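Local coordinates for alpha-glucosidase (Bacteroides thetaiotaomicron, PDB 5XFM), which hydrolyses beta-L-arabinopyranosides and alpha-galactosides as a bifunctional member of glycoside hydrolase family 97, at residues I309-D312 with D313-Y317; S346-E349 with Y350-K354. The protein carries 1 engineered substitution. One frame throughout, in Å; residues are numbered along the deposited sequence.

Overall arrangement
Contact 1 (309-317) and contact 2 (346-354) lie in series along the chain, their centres about 12 Å apart, and both fall within the glycoside hydrolase 97 range. Helix 311-324 lies in the connection between parallel strands 295-299 and 328-331, and helix 341-353 in that between 328-331 and 357-363. They thus belong to two successive beta-alpha-beta crossovers in the TIM-barrel-type domain. Contact 1 starts helix 311-324; contact 2 forms the end of helix 341-353. The two helices touch directly: Leu-347 CD1 packs 3.5 Å from Tyr-311 CE2, and Tyr-311 OH probably hydrogen-bonds Ser-346 OG. Val-315 meets Leu-347 and Tyr-350, so two neighbouring helices of the barrel's outer layer share one interface.

Contact 1: residues I309-D312 with D313-Y317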
# COMPACT_ATOMS: atom_id res chain seq x y z
N ILE A 309 -12.32 22.73 11.77
CA ILE A 309 -12.55 23.17 10.40
C ILE A 309 -13.19 24.55 10.39
O ILE A 309 -14.39 24.71 10.19
CB ILE A 309 -13.42 22.17 9.63
CG1 ILE A 309 -12.82 20.77 9.76
CG2 ILE A 309 -13.51 22.56 8.16
CD1 ILE A 309 -11.43 20.66 9.15
N ASN A 310 -12.34 25.55 10.63
CA ASN A 310 -12.73 26.95 10.59
C ASN A 310 -11.49 27.78 10.27
O ASN A 310 -10.37 27.28 10.39
CB ASN A 310 -13.36 27.40 11.92
CG ASN A 310 -12.44 27.16 13.10
OD1 ASN A 310 -11.51 27.92 13.35
ND2 ASN A 310 -12.71 26.09 13.84
N TYR A 311 -11.69 29.03 9.88
CA TYR A 311 -10.60 29.89 9.42
C TYR A 311 -9.44 30.01 10.42
O TYR A 311 -8.28 29.81 10.05
CB TYR A 311 -11.14 31.29 9.08
CG TYR A 311 -10.17 32.14 8.30
CD1 TYR A 311 -9.18 32.89 8.94
CD2 TYR A 311 -10.22 32.19 6.91
CE1 TYR A 311 -8.29 33.66 8.23
CE2 TYR A 311 -9.33 32.97 6.19
CZ TYR A 311 -8.37 33.70 6.85
OH TYR A 311 -7.48 34.47 6.14
N ASP A 312 -9.75 30.30 11.67
CA ASP A 312 -8.72 30.63 12.66
C ASP A 312 -7.86 29.44 13.06
O ASP A 312 -6.64 29.57 13.23
CB ASP A 312 -9.37 31.24 13.91
CG ASP A 312 -9.96 32.62 13.66
OD1 ASP A 312 -9.61 33.25 12.64
OD2 ASP A 312 -10.78 33.07 14.48
N ASP A 313 -8.48 28.28 13.22
CA ASP A 313 -7.73 27.06 13.54
C ASP A 313 -6.84 26.66 12.38
O ASP A 313 -5.72 26.18 12.58
CB ASP A 313 -8.69 25.92 13.88
CG ASP A 313 -9.33 26.10 15.25
OD1 ASP A 313 -8.70 26.70 16.14
OD2 ASP A 313 -10.48 25.64 15.43
N GLN A 314 -7.31 26.88 11.16
CA GLN A 314 -6.50 26.59 9.99
C GLN A 314 -5.34 27.57 9.91
O GLN A 314 -4.26 27.21 9.48
CB GLN A 314 -7.34 26.64 8.72
CG GLN A 314 -8.39 25.52 8.62
CD GLN A 314 -7.85 24.15 9.00
OE1 GLN A 314 -6.86 23.70 8.44
NE2 GLN A 314 -8.53 23.48 9.93
N VAL A 315 -5.57 28.81 10.35
CA VAL A 315 -4.48 29.77 10.47
C VAL A 315 -3.45 29.23 11.46
O VAL A 315 -2.24 29.29 11.22
CB VAL A 315 -4.97 31.16 10.94
CG1 VAL A 315 -3.78 32.03 11.37
CG2 VAL A 315 -5.75 31.85 9.83
N ARG A 316 -3.94 28.71 12.57
CA ARG A 316 -3.09 28.11 13.59
C ARG A 316 -2.22 26.99 13.03
O ARG A 316 -1.01 26.95 13.28
CB ARG A 316 -3.95 27.58 14.75
CG ARG A 316 -4.26 28.63 15.79
CD ARG A 316 -5.17 28.11 16.88
NE ARG A 316 -5.51 29.17 17.82
CZ ARG A 316 -6.70 29.77 17.87
NH1 ARG A 316 -7.66 29.41 17.02
NH2 ARG A 316 -6.93 30.73 18.75
N TYR A 317 -2.81 26.09 12.25
CA TYR A 317 -2.05 24.95 11.72
C TYR A 317 -1.14 25.34 10.56
O TYR A 317 -0.11 24.70 10.33
CB TYR A 317 -3.01 23.83 11.31
CG TYR A 317 -3.18 22.83 12.43
CD1 TYR A 317 -3.97 23.13 13.53
CD2 TYR A 317 -2.55 21.59 12.39
CE1 TYR A 317 -4.14 22.23 14.56
CE2 TYR A 317 -2.71 20.68 13.43
CZ TYR A 317 -3.51 21.01 14.51
OH TYR A 317 -3.69 20.13 15.55
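Asn-310 and Asp-313 grip each other through two bonds at the N-terminus of helix 311-324, where Asn-310 is the N-cap residue; in this TIM-barrel-type domain the helix follows strand 295-299 and the short helix 300-304. Asn-310 OD1 accepts Asp-313 N at 3.1 Å, and the nearly straight N-H...O angle of 166° supports a true capping bond. In return, Asn-310 ND2 reaches Asp-313 OD2 at 2.8 Å, a separate side-chain bond; the acceptor lies close to the amide plane, whereas the donor meets the carboxylate from above its plane. With the two planes 57° apart, the groups do not lie flat on one another. The Asn-310 amide can fold over the first turn because CG sits between the backbone N and the carbonyl carbon (chi1 56°). Replacing this residue with alanine would probably leave Asp-313 N without its capping acceptor and cost the carboxylate one donor. Arg-500 forms a salt bridge to Asp-313 OD1, and Arg-316 NH1 adds another, its hydrogen bond at 3.0 Å being weak.

Regular helical bonding follows the cap, with Gln-314 N bonding to Asn-310 O and Val-315 N to Tyr-311 O. Val-315 CG2 meets the Tyr-311 ring obliquely, 3.5 Å from CE1. Gln-314 NE2, which donates to Ser-308 O and Ser-300 OG, stands 4.1 Å from Ile-309 CD1.

Contact 2: residues S346-E349 with Y350-K354; sequences SLVE and YARDK
The last turns of helix 341-353, in a beta-alpha-beta crossover of the barrel domain, bring Ser-346 to Glu-349 against Tyr-350 to Asp-353 through a run of four consecutive i to i+4 backbone bonds. At 2.9 to 3.0 Å between N and O, Tyr-350 N donates to Ser-346 O, Ala-351 N to Leu-347 O, Arg-352 N to Val-348 O and Asp-353 N to Glu-349 O. All four have N-H...O angles no lower than 155°, the evidence for regular alpha-helix across the whole junction.

Among the side chains, Val-348 and Arg-352 run alongside each other in the same direction. Arg-352 leaves the backbone with CG anti to N and then bends at chi3 (-54°), which turns the guanidinium back so that NH1 comes within 3.9 Å of Val-348 CG1. The approach is oblique to the flat group and apolar on the valine side. Val-348 and Ala-351 also rest on Leu-358 of strand 357-363, placing this side of the helix against the parallel sheet. Elsewhere on the helix, Ser-346 OG bonds to Arg-343 O, and the hydroxyl of Tyr-350 bonds to Asp-319 OD1 on helix 311-324.

Beyond this run the bonding weakens. Lys-354 N shares two weak bonds, to Tyr-350 O at 3.3 Å and Ala-351 O at 3.0 Å. Lys-354 NZ forms a salt bridge with Asp-353 OD2 at 3.3 Å, its hydrogen bond weak, while Lys-354 CG sits 4.2 Å above one face of the Tyr-350 ring, offset toward its rim.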
# COMPACT_ATOMS: atom_id res chain seq x y z
N SER A 346 -7.90 33.68 0.62
CA SER A 346 -7.12 34.47 1.57
C SER A 346 -6.34 33.54 2.49
O SER A 346 -5.24 33.88 2.94
CB SER A 346 -8.03 35.41 2.37
OG SER A 346 -8.89 34.69 3.23
N LEU A 347 -6.90 32.37 2.76
CA LEU A 347 -6.19 31.36 3.55
C LEU A 347 -4.96 30.87 2.78
O LEU A 347 -3.87 30.71 3.34
CB LEU A 347 -7.12 30.20 3.91
CG LEU A 347 -7.00 29.55 5.29
CD1 LEU A 347 -6.75 30.56 6.41
CD2 LEU A 347 -8.26 28.74 5.59
N VAL A 348 -5.13 30.64 1.48
CA VAL A 348 -4.03 30.21 0.61
C VAL A 348 -2.95 31.29 0.54
O VAL A 348 -1.76 30.99 0.61
CB VAL A 348 -4.53 29.88 -0.82
CG1 VAL A 348 -3.37 29.71 -1.78
CG2 VAL A 348 -5.42 28.63 -0.82
N GLU A 349 -3.38 32.54 0.37
CA GLU A 349 -2.45 33.67 0.34
C GLU A 349 -1.65 33.75 1.65
O GLU A 349 -0.42 33.93 1.64
CB GLU A 349 -3.23 34.95 0.09
CG GLU A 349 -3.63 35.10 -1.36
CD GLU A 349 -4.62 36.23 -1.57
OE1 GLU A 349 -5.38 36.54 -0.63
OE2 GLU A 349 -4.66 36.78 -2.70
N TYR A 350 -2.36 33.62 2.76
CA TYR A 350 -1.74 33.66 4.08
C TYR A 350 -0.70 32.54 4.21
O TYR A 350 0.42 32.78 4.66
CB TYR A 350 -2.80 33.53 5.18
CG TYR A 350 -2.23 33.56 6.58
CD1 TYR A 350 -1.93 34.76 7.20
CD2 TYR A 350 -1.98 32.38 7.27
CE1 TYR A 350 -1.40 34.79 8.48
CE2 TYR A 350 -1.45 32.40 8.55
CZ TYR A 350 -1.17 33.61 9.15
OH TYR A 350 -0.65 33.64 10.42
N ALA A 351 -1.08 31.33 3.81
CA ALA A 351 -0.17 30.19 3.84
C ALA A 351 1.07 30.41 2.97
O ALA A 351 2.19 30.07 3.37
CB ALA A 351 -0.89 28.92 3.40
N ARG A 352 0.87 30.98 1.78
CA ARG A 352 1.97 31.24 0.87
C ARG A 352 2.95 32.26 1.45
O ARG A 352 4.16 32.13 1.29
CB ARG A 352 1.46 31.72 -0.49
CG ARG A 352 2.58 32.12 -1.45
CD ARG A 352 2.16 32.07 -2.91
NE ARG A 352 1.61 30.77 -3.28
CZ ARG A 352 0.35 30.56 -3.64
NH1 ARG A 352 -0.49 31.58 -3.72
NH2 ARG A 352 -0.06 29.34 -3.95
N ASP A 353 2.42 33.27 2.13
CA ASP A 353 3.29 34.27 2.76
C ASP A 353 4.13 33.64 3.87
O ASP A 353 5.18 34.17 4.25
CB ASP A 353 2.47 35.44 3.30
CG ASP A 353 3.34 36.50 3.97
OD1 ASP A 353 4.26 37.01 3.30
OD2 ASP A 353 3.11 36.80 5.16
N LYS A 354 3.67 32.52 4.41
CA LYS A 354 4.39 31.81 5.47
C LYS A 354 5.22 30.65 4.91
O LYS A 354 5.80 29.87 5.67
CB LYS A 354 3.42 31.30 6.53
CG LYS A 354 2.53 32.36 7.16
CD LYS A 354 3.30 33.27 8.10
CE LYS A 354 2.40 34.30 8.74
NZ LYS A 354 1.79 35.20 7.72